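Local coordinates for protein, related to general stress protein 26(GS26) of B.subtilis (Clostridium acetobutylicum, PDB 2HQ7) that probably binds FMN and acts as an oxidoreductase of the pyridoxamine 5'-phosphate oxidase family, akin to general stress protein 26, at residues 13-18 and 37-42; 75-80 and 129-134; 81-86 and 122-127. One frame throughout, in Å; residues are numbered along the deposited sequence.

Interaction 1 of 3, residues 13-18 and 37-42; sequences ELVESS and MMRLKH
R39 and H42, both on strand 32-43, reach across to V15 and E16 of helix 5-16 and fasten this N-terminal helix to the antiparallel sheet of what is, by family, an FMN-binding split barrel. R39 has the most surface buried here, and its long side chain serves two purposes. Its methylene part packs beside the helix, with CD 4.0 Å from V15 CG1, while the guanidinium goes on to polar partners. The E16 carboxylate sits over one face of that flat group, and OE1 comes to 3.5 Å from R39 NH2. Since the oxygen is well out of the guanidinium plane, this salt bridge is an attraction of charges with no N-H aimed at it. At the guanidinium edge a water accepts from R39 NE at 3.1 Å and also lies close to S18 O, joining the strand to segment 13-18. K19, whose ammonium group lies close to R39 NH2, adds a like charge that the carboxylate probably offsets in part.

H42 brings a ring with two uses. Its CG stands between the backbone N and the carbonyl carbon (chi1 69°), a torsion that turns the imidazole toward the helix. There V15 CG1 sits over the centre of the ring in a CH-pi contact, 3.6 Å from the centroid and 9° off the normal, a place suited to a compact branched residue. V15 also packs on F48 and L81, so it is buried between helix and sheet. H42 ND1 is bound to G44 O, consistent with an imidazole protonated at both nitrogens. E16 bends at chi2 to share its two oxygens between R39 and H42: H42 NE2 donates to E16 OE2 over 2.8 Å at 151°, arriving from above the carboxylate plane.

Interaction 2 of 3, residues 75-80 and 129-134; sequences DNKFAG and YYRHLK
F78 and L133 meet at a ring edge: L133 CD1 lies in the plane of the phenyl ring, 3.7 Å from F78 CE2, and the two side chains cross at a slant. F78 CG is anti to the backbone N (chi1 -162°), which carries the ring toward this methyl. R131 uses both parts of its side chain. Its CD rests on the small A79 CB at 3.9 Å, and its guanidinium lies between the aliphatic CD of K77 over one face and the ring atom NE2 of H132 over the other. A long lysine suits this place because its methylenes do the packing, while K77 NZ stays 5.5 Å from R131 NH2. Y130 turns the edge of its ring to G80 O, and the side chain also packs on I34 of the second subunit, as F78 does on I20 there.

G80 and Y130 form a hydrogen-bonded antiparallel pair, with G80 N 3.1 Å from Y130 O and Y130 N 2.8 Å from G80 O. F78, with a left-handed backbone, and A79 form a G1 beta bulge against strand 67-74 at the start of strand 79-90. R131-K134 is a type I' turn, closing the tight beta-hairpin of strands 117-131 and 134-139.

Interaction 3 of 3, residues 81-86 and 122-127; sequences LMLVGT and FTAEWG
V84 O takes two backbone N-H groups at once, from consecutive residues of the partner strand. E125 N lies 2.6 Å from V84 O, and W126 N 3.3 Å from the same oxygen. This is a classic beta bulge: E125 and W126 together face V84, and the register moves by one residue, pairing V84 with W126 but G85 with A124. A third bond, V84 N to W126 O at 2.8 Å, completes the V84-W126 pair.

V84 and W126 lie side by side on one face of the sheet. W126 CG stands between its backbone N and carbonyl carbon (chi1 59°), which folds the indole over its neighbour. V84 CB sits above the five-membered ring in a CH-pi contact, 3.9 Å from the centroid, and its two methyls extend the cover. The bent selenomethionine M82 reaches the six-membered part of the indole, with CE 3.6 Å from W126 CH2; M82 also packs on I34 of the second subunit.

Strands 79-90 and 117-131 are antiparallel neighbours in the split-barrel sheet, and their short segments here run 124° apart in direction, a strong twist. On the opposite face F122 turns its ring inward, CE1 reaching 3.4 Å from G85 CA; with no CB, G85 lets the phenyl come this close to the backbone. L83 CB packs on this ring, 3.9 Å from F122 CE2, and on A124 CB.

At the far end T123 N binds T86 O soundly, while the return bond, T86 N to T123 O, is weak. T86 OG1 and T123 OG1 each bind a water; the one on T86 OG1 accepts from it and donates to T123 O and to E125 OE2, 2.7 Å away. E125 OE2 also has a weak hydrogen bond to Y31 OH of the second subunit.

Overall arrangement
All three contacts serve one curled antiparallel sheet. Along the chain interaction 1 closes first, joining helix 5-16 to strand 32-43; interactions 2 and 3 then share strands 79-90 and 117-131, with interaction 3 nested inside the loop closed by interaction 2. Their centres stand about 17 Å (1 and 2), 14 Å (1 and 3) and 18 Å (2 and 3) apart, yet they touch. L14 and V15 of the helix pack on L81, L14 also reaches G80, and Y130 meets M82. Interactions 2 and 3 both adjoin the second subunit, whereas interaction 1 does not; this strand pair thus both belongs to the sheet and contributes to the contact with the second subunit.

Interaction 1 of 3, residues 13-18 and 37-42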
loop_
_atom_site.group_PDB
_atom_site.type_symbol
_atom_site.label_atom_id
_atom_site.label_comp_id
_atom_site.label_asym_id
_atom_site.label_seq_id
_atom_site.Cartn_x
_atom_site.Cartn_y
_atom_site.Cartn_z
ATOM N N GLU B 13 -16.995 -5.458 5.258
ATOM C CA GLU B 13 -16.642 -5.135 6.634
ATOM C C GLU B 13 -15.244 -4.551 6.640
ATOM O O GLU B 13 -14.995 -3.530 7.284
ATOM C CB GLU B 13 -16.695 -6.369 7.546
ATOM N N LEU B 14 -14.338 -5.190 5.913
ATOM C CA LEU B 14 -12.956 -4.719 5.824
ATOM C C LEU B 14 -12.886 -3.278 5.383
ATOM O O LEU B 14 -12.208 -2.464 6.005
ATOM C CB LEU B 14 -12.150 -5.565 4.846
ATOM C CG LEU B 14 -10.637 -5.387 4.909
ATOM C CD1 LEU B 14 -10.127 -5.093 6.341
ATOM C CD2 LEU B 14 -9.984 -6.651 4.330
ATOM N N VAL B 15 -13.591 -2.970 4.301
ATOM C CA VAL B 15 -13.686 -1.599 3.808
ATOM C C VAL B 15 -14.276 -0.648 4.861
ATOM O O VAL B 15 -13.685 0.408 5.167
ATOM C CB VAL B 15 -14.532 -1.535 2.560
ATOM C CG1 VAL B 15 -14.829 -0.095 2.227
ATOM C CG2 VAL B 15 -13.811 -2.268 1.422
ATOM N N GLU B 16 -15.396 -1.049 5.462
ATOM C CA GLU B 16 -16.090 -0.194 6.421
ATOM C C GLU B 16 -15.307 0.048 7.694
ATOM O O GLU B 16 -15.531 1.038 8.378
ATOM C CB GLU B 16 -17.453 -0.772 6.760
ATOM C CG GLU B 16 -18.519 -0.544 5.692
ATOM C CD GLU B 16 -18.923 0.932 5.541
ATOM O OE1 GLU B 16 -18.424 1.784 6.315
ATOM O OE2 GLU B 16 -19.741 1.240 4.640
ATOM N N SER B 17 -14.374 -0.836 8.009
ATOM C CA SER B 17 -13.734 -0.800 9.309
ATOM C C SER B 17 -12.739 0.345 9.492
ATOM O O SER B 17 -12.323 0.616 10.632
ATOM C CB SER B 17 -13.054 -2.142 9.623
ATOM O OG SER B 17 -11.910 -2.377 8.814
ATOM N N SER B 18 -12.335 0.991 8.397
ATOM C CA SER B 18 -11.470 2.185 8.476
ATOM C C SER B 18 -11.826 3.215 7.398
ATOM O O SER B 18 -12.293 2.880 6.306
ATOM C CB SER B 18 -9.976 1.816 8.389
ATOM O OG SER B 18 -9.144 2.957 8.585
HETATM N N MSE B 37 -5.066 7.657 1.820
HETATM C CA MSE B 37 -6.110 8.601 1.448
HETATM C C MSE B 37 -7.334 8.336 2.269
HETATM O O MSE B 37 -7.417 7.325 2.947
HETATM C CB MSE B 37 -6.435 8.489 -0.032
HETATM C CG MSE B 37 -5.374 9.088 -0.894
HETATM SE SE MSE B 37 -5.915 9.221 -2.754
HETATM C CE MSE B 37 -7.630 10.128 -2.613
HETATM N N MSE B 38 -8.268 9.272 2.252
HETATM C CA MSE B 38 -9.472 9.137 3.064
HETATM C C MSE B 38 -10.623 8.711 2.161
HETATM O O MSE B 38 -10.780 9.221 1.042
HETATM C CB MSE B 38 -9.769 10.444 3.819
HETATM C CG MSE B 38 -11.246 10.716 4.104
HETATM SE SE MSE B 38 -11.499 12.141 5.448
HETATM C CE MSE B 38 -10.940 11.042 7.000
ATOM N N ARG B 39 -11.365 7.725 2.633
ATOM C CA ARG B 39 -12.545 7.243 1.981
ATOM C C ARG B 39 -13.692 8.157 2.368
ATOM O O ARG B 39 -14.101 8.182 3.523
ATOM C CB ARG B 39 -12.890 5.822 2.424
ATOM C CG ARG B 39 -14.162 5.303 1.737
ATOM C CD ARG B 39 -14.552 3.917 2.170
ATOM N NE ARG B 39 -14.757 3.783 3.606
ATOM C CZ ARG B 39 -15.801 4.248 4.276
ATOM N NH1 ARG B 39 -16.759 4.945 3.683
ATOM N NH2 ARG B 39 -15.859 4.044 5.568
ATOM N N LEU B 40 -14.198 8.905 1.389
ATOM C CA LEU B 40 -15.375 9.733 1.566
ATOM C C LEU B 40 -16.636 8.867 1.432
ATOM O O LEU B 40 -17.586 9.024 2.179
ATOM C CB LEU B 40 -15.403 10.843 0.513
ATOM C CG LEU B 40 -14.279 11.856 0.596
ATOM C CD1 LEU B 40 -14.358 12.846 -0.601
ATOM C CD2 LEU B 40 -14.201 12.609 1.896
ATOM N N LYS B 41 -16.633 7.945 0.488
ATOM C CA LYS B 41 -17.830 7.160 0.207
ATOM C C LYS B 41 -17.446 5.928 -0.571
ATOM O O LYS B 41 -16.449 5.934 -1.302
ATOM C CB LYS B 41 -18.828 7.995 -0.640
ATOM C CG LYS B 41 -20.102 7.235 -1.049
ATOM C CD LYS B 41 -21.100 8.082 -1.797
ATOM C CE LYS B 41 -22.454 7.348 -1.908
ATOM N NZ LYS B 41 -23.200 7.437 -0.638
ATOM N N HIS B 42 -18.227 4.869 -0.430
ATOM C CA HIS B 42 -18.108 3.795 -1.383
ATOM C C HIS B 42 -19.429 3.159 -1.738
ATOM O O HIS B 42 -20.409 3.290 -0.998
ATOM C CB HIS B 42 -17.134 2.740 -0.880
ATOM C CG HIS B 42 -17.625 1.974 0.292
ATOM N ND1 HIS B 42 -18.011 0.655 0.207
ATOM C CD2 HIS B 42 -17.786 2.336 1.586
ATOM C CE1 HIS B 42 -18.383 0.235 1.407
ATOM N NE2 HIS B 42 -18.268 1.240 2.258
HETATM O O HOH W 1 -12.169 2.186 3.928
#

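Interaction 2 of 3, residues 75-80 and 129-134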
loop_
_atom_site.group_PDB
_atom_site.type_symbol
_atom_site.label_atom_id
_atom_site.label_comp_id
_atom_site.label_asym_id
_atom_site.label_seq_id
_atom_site.Cartn_x
_atom_site.Cartn_y
_atom_site.Cartn_z
ATOM N N ASP B 75 -4.119 -6.134 9.904
ATOM C CA ASP B 75 -2.934 -6.867 10.344
ATOM C C ASP B 75 -3.233 -7.875 11.440
ATOM O O ASP B 75 -2.508 -8.854 11.558
ATOM C CB ASP B 75 -1.798 -5.907 10.786
ATOM C CG ASP B 75 -2.295 -4.699 11.594
ATOM O OD1 ASP B 75 -3.509 -4.606 11.877
ATOM O OD2 ASP B 75 -1.460 -3.832 11.939
ATOM N N ASN B 76 -4.290 -7.644 12.225
ATOM C CA ASN B 76 -4.675 -8.572 13.302
ATOM C C ASN B 76 -5.108 -9.932 12.755
ATOM O O ASN B 76 -4.768 -10.979 13.334
ATOM C CB ASN B 76 -5.786 -7.997 14.189
ATOM C CG ASN B 76 -5.381 -6.710 14.878
ATOM O OD1 ASN B 76 -5.796 -5.620 14.467
ATOM N ND2 ASN B 76 -4.563 -6.821 15.922
ATOM N N LYS B 77 -5.846 -9.923 11.643
ATOM C CA LYS B 77 -6.192 -11.166 10.963
ATOM C C LYS B 77 -5.165 -11.564 9.890
ATOM O O LYS B 77 -5.253 -12.646 9.304
ATOM C CB LYS B 77 -7.577 -11.053 10.341
ATOM C CG LYS B 77 -8.708 -10.904 11.344
ATOM C CD LYS B 77 -10.053 -10.846 10.617
ATOM C CE LYS B 77 -11.229 -11.011 11.565
ATOM N NZ LYS B 77 -12.515 -10.613 10.924
ATOM N N PHE B 78 -4.172 -10.717 9.654
ATOM C CA PHE B 78 -3.322 -10.820 8.457
ATOM C C PHE B 78 -4.183 -11.106 7.189
ATOM O O PHE B 78 -3.944 -12.041 6.414
ATOM C CB PHE B 78 -2.151 -11.812 8.654
ATOM C CG PHE B 78 -1.038 -11.626 7.647
ATOM C CD1 PHE B 78 -0.430 -10.383 7.488
ATOM C CD2 PHE B 78 -0.633 -12.666 6.823
ATOM C CE1 PHE B 78 0.576 -10.189 6.539
ATOM C CE2 PHE B 78 0.381 -12.475 5.864
ATOM C CZ PHE B 78 0.984 -11.237 5.732
ATOM N N ALA B 79 -5.211 -10.276 7.037
ATOM C CA ALA B 79 -6.077 -10.282 5.889
ATOM C C ALA B 79 -5.987 -8.906 5.246
ATOM O O ALA B 79 -5.729 -7.887 5.895
ATOM C CB ALA B 79 -7.529 -10.613 6.275
ATOM N N GLY B 80 -6.185 -8.904 3.950
ATOM C CA GLY B 80 -6.208 -7.685 3.206
ATOM C C GLY B 80 -7.060 -7.846 1.981
ATOM O O GLY B 80 -7.356 -8.951 1.542
ATOM N N TYR B 129 -8.639 -10.976 -2.573
ATOM C CA TYR B 129 -8.811 -11.062 -1.137
ATOM C C TYR B 129 -7.724 -11.961 -0.608
ATOM O O TYR B 129 -7.628 -13.115 -1.041
ATOM C CB TYR B 129 -10.179 -11.659 -0.824
ATOM C CG TYR B 129 -10.467 -11.870 0.625
ATOM C CD1 TYR B 129 -10.795 -10.794 1.447
ATOM C CD2 TYR B 129 -10.437 -13.145 1.184
ATOM C CE1 TYR B 129 -11.078 -10.979 2.796
ATOM C CE2 TYR B 129 -10.721 -13.345 2.533
ATOM C CZ TYR B 129 -11.048 -12.252 3.337
ATOM O OH TYR B 129 -11.336 -12.429 4.687
ATOM N N TYR B 130 -6.905 -11.460 0.322
ATOM C CA TYR B 130 -5.815 -12.254 0.888
ATOM C C TYR B 130 -6.208 -12.656 2.293
ATOM O O TYR B 130 -6.728 -11.837 3.035
ATOM C CB TYR B 130 -4.493 -11.489 0.977
ATOM C CG TYR B 130 -3.944 -10.870 -0.300
ATOM C CD1 TYR B 130 -4.340 -9.577 -0.708
ATOM C CD2 TYR B 130 -2.969 -11.525 -1.061
ATOM C CE1 TYR B 130 -3.814 -8.976 -1.868
ATOM C CE2 TYR B 130 -2.425 -10.926 -2.240
ATOM C CZ TYR B 130 -2.855 -9.648 -2.628
ATOM O OH TYR B 130 -2.338 -9.041 -3.775
ATOM N N ARG B 131 -5.975 -13.918 2.649
ATOM C CA ARG B 131 -6.296 -14.424 3.984
ATOM C C ARG B 131 -5.800 -15.860 4.089
ATOM O O ARG B 131 -5.847 -16.610 3.110
ATOM C CB ARG B 131 -7.800 -14.326 4.296
ATOM C CG ARG B 131 -8.178 -14.841 5.690
ATOM C CD ARG B 131 -9.360 -14.075 6.318
ATOM N NE ARG B 131 -9.791 -14.586 7.632
ATOM C CZ ARG B 131 -9.018 -14.681 8.726
ATOM N NH1 ARG B 131 -7.725 -14.326 8.716
ATOM N NH2 ARG B 131 -9.538 -15.160 9.856
ATOM N N HIS B 132 -5.316 -16.217 5.276
ATOM C CA HIS B 132 -4.670 -17.518 5.544
ATOM C C HIS B 132 -3.551 -17.817 4.524
ATOM O O HIS B 132 -3.359 -18.962 4.100
ATOM C CB HIS B 132 -5.697 -18.657 5.572
ATOM C CG HIS B 132 -6.841 -18.442 6.521
ATOM N ND1 HIS B 132 -8.155 -18.393 6.103
ATOM C CD2 HIS B 132 -6.871 -18.292 7.867
ATOM C CE1 HIS B 132 -8.948 -18.223 7.148
ATOM N NE2 HIS B 132 -8.194 -18.164 8.231
ATOM N N LEU B 133 -2.820 -16.774 4.142
ATOM C CA LEU B 133 -1.681 -16.887 3.235
ATOM C C LEU B 133 -2.086 -17.404 1.868
ATOM O O LEU B 133 -1.243 -17.904 1.117
ATOM C CB LEU B 133 -0.564 -17.757 3.844
ATOM C CG LEU B 133 0.856 -17.206 3.608
ATOM C CD1 LEU B 133 1.040 -15.786 4.235
ATOM C CD2 LEU B 133 1.946 -18.191 4.106
ATOM N N LYS B 134 -3.368 -17.234 1.539
ATOM C CA LYS B 134 -3.885 -17.522 0.213
ATOM C C LYS B 134 -4.618 -16.304 -0.288
ATOM O O LYS B 134 -4.951 -15.396 0.466
ATOM C CB LYS B 134 -4.895 -18.668 0.206
ATOM C CG LYS B 134 -4.851 -19.539 1.409
ATOM C CD LYS B 134 -5.783 -20.683 1.276
ATOM C CE LYS B 134 -5.530 -21.669 2.383
ATOM N NZ LYS B 134 -5.895 -22.957 1.849
#

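Interaction 3 of 3, residues 81-86 and 122-127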
loop_
_atom_site.group_PDB
_atom_site.type_symbol
_atom_site.label_atom_id
_atom_site.label_comp_id
_atom_site.label_asym_id
_atom_site.label_seq_id
_atom_site.Cartn_x
_atom_site.Cartn_y
_atom_site.Cartn_z
ATOM N N LEU B 81 -7.439 -6.721 1.408
ATOM C CA LEU B 81 -8.197 -6.709 0.196
ATOM C C LEU B 81 -7.539 -5.726 -0.742
ATOM O O LEU B 81 -7.303 -4.596 -0.348
ATOM C CB LEU B 81 -9.611 -6.252 0.528
ATOM C CG LEU B 81 -10.440 -5.795 -0.685
ATOM C CD1 LEU B 81 -10.739 -6.982 -1.548
ATOM C CD2 LEU B 81 -11.745 -5.164 -0.205
HETATM N N MSE B 82 -7.269 -6.123 -1.986
HETATM C CA MSE B 82 -6.750 -5.191 -2.972
HETATM C C MSE B 82 -7.716 -5.078 -4.121
HETATM O O MSE B 82 -8.172 -6.090 -4.649
HETATM C CB MSE B 82 -5.413 -5.659 -3.537
HETATM C CG MSE B 82 -4.997 -4.872 -4.772
HETATM SE SE MSE B 82 -3.479 -5.537 -5.710
HETATM C CE MSE B 82 -4.134 -7.102 -6.707
ATOM N N LEU B 83 -7.964 -3.842 -4.557
ATOM C CA LEU B 83 -8.805 -3.592 -5.713
ATOM C C LEU B 83 -7.984 -2.846 -6.712
ATOM O O LEU B 83 -7.247 -1.921 -6.334
ATOM C CB LEU B 83 -10.023 -2.751 -5.353
ATOM C CG LEU B 83 -10.932 -3.340 -4.268
ATOM C CD1 LEU B 83 -11.942 -2.259 -3.805
ATOM C CD2 LEU B 83 -11.676 -4.622 -4.713
ATOM N N VAL B 84 -8.153 -3.211 -7.983
ATOM C CA VAL B 84 -7.403 -2.659 -9.097
ATOM C C VAL B 84 -8.359 -1.984 -10.089
ATOM O O VAL B 84 -9.447 -2.495 -10.381
ATOM C CB VAL B 84 -6.590 -3.761 -9.802
ATOM C CG1 VAL B 84 -5.947 -3.200 -11.136
ATOM C CG2 VAL B 84 -5.572 -4.302 -8.883
ATOM N N GLY B 85 -7.950 -0.837 -10.604
ATOM C CA GLY B 85 -8.855 0.025 -11.358
ATOM C C GLY B 85 -8.230 1.338 -11.732
ATOM O O GLY B 85 -7.027 1.450 -11.740
ATOM N N THR B 86 -9.073 2.308 -12.095
ATOM C CA THR B 86 -8.646 3.621 -12.534
ATOM C C THR B 86 -9.379 4.705 -11.769
ATOM O O THR B 86 -10.505 4.522 -11.306
ATOM C CB THR B 86 -8.992 3.863 -14.015
ATOM O OG1 THR B 86 -10.389 3.670 -14.168
ATOM C CG2 THR B 86 -8.265 2.918 -14.912
ATOM N N PHE B 122 -12.604 6.406 -7.703
ATOM C CA PHE B 122 -12.007 5.144 -8.141
ATOM C C PHE B 122 -13.071 4.141 -8.561
ATOM O O PHE B 122 -14.013 3.917 -7.830
ATOM C CB PHE B 122 -11.217 4.520 -6.999
ATOM C CG PHE B 122 -10.733 3.097 -7.275
ATOM C CD1 PHE B 122 -9.616 2.860 -8.074
ATOM C CD2 PHE B 122 -11.336 2.012 -6.645
ATOM C CE1 PHE B 122 -9.146 1.550 -8.290
ATOM C CE2 PHE B 122 -10.857 0.714 -6.818
ATOM C CZ PHE B 122 -9.766 0.467 -7.637
ATOM N N THR B 123 -12.872 3.502 -9.708
ATOM C CA THR B 123 -13.772 2.461 -10.228
ATOM C C THR B 123 -12.977 1.181 -10.330
ATOM O O THR B 123 -12.001 1.153 -11.065
ATOM C CB THR B 123 -14.287 2.855 -11.645
ATOM O OG1 THR B 123 -15.021 4.076 -11.540
ATOM C CG2 THR B 123 -15.171 1.763 -12.281
ATOM N N ALA B 124 -13.353 0.151 -9.545
ATOM C CA ALA B 124 -12.633 -1.127 -9.485
ATOM C C ALA B 124 -12.956 -2.051 -10.649
ATOM O O ALA B 124 -14.107 -2.210 -11.011
ATOM C CB ALA B 124 -12.924 -1.866 -8.124
ATOM N N GLU B 125 -11.929 -2.663 -11.231
ATOM C CA GLU B 125 -12.101 -3.671 -12.287
ATOM C C GLU B 125 -12.030 -5.082 -11.692
ATOM O O GLU B 125 -12.823 -5.952 -12.047
ATOM C CB GLU B 125 -11.025 -3.521 -13.350
ATOM C CG GLU B 125 -11.117 -2.210 -14.195
ATOM C CD GLU B 125 -9.772 -1.819 -14.820
ATOM O OE1 GLU B 125 -8.943 -2.732 -15.081
ATOM O OE2 GLU B 125 -9.537 -0.601 -15.021
ATOM N N TRP B 126 -11.065 -5.312 -10.800
ATOM C CA TRP B 126 -10.975 -6.609 -10.117
ATOM C C TRP B 126 -10.323 -6.500 -8.758
ATOM O O TRP B 126 -9.861 -5.438 -8.356
ATOM C CB TRP B 126 -10.233 -7.641 -10.988
ATOM C CG TRP B 126 -8.850 -7.273 -11.368
ATOM C CD1 TRP B 126 -8.481 -6.487 -12.411
ATOM C CD2 TRP B 126 -7.634 -7.702 -10.732
ATOM N NE1 TRP B 126 -7.106 -6.379 -12.453
ATOM C CE2 TRP B 126 -6.565 -7.123 -11.442
ATOM C CE3 TRP B 126 -7.350 -8.513 -9.631
ATOM C CZ2 TRP B 126 -5.225 -7.327 -11.082
ATOM C CZ3 TRP B 126 -6.030 -8.715 -9.282
ATOM C CH2 TRP B 126 -4.982 -8.122 -10.003
ATOM N N GLY B 127 -10.285 -7.608 -8.054
ATOM C CA GLY B 127 -9.609 -7.622 -6.791
ATOM C C GLY B 127 -9.074 -8.953 -6.391
ATOM O O GLY B 127 -9.208 -9.961 -7.092
HETATM O O HOH W 2 -13.387 6.384 -11.783
HETATM O O HOH W 3 -11.551 1.080 -14.230
#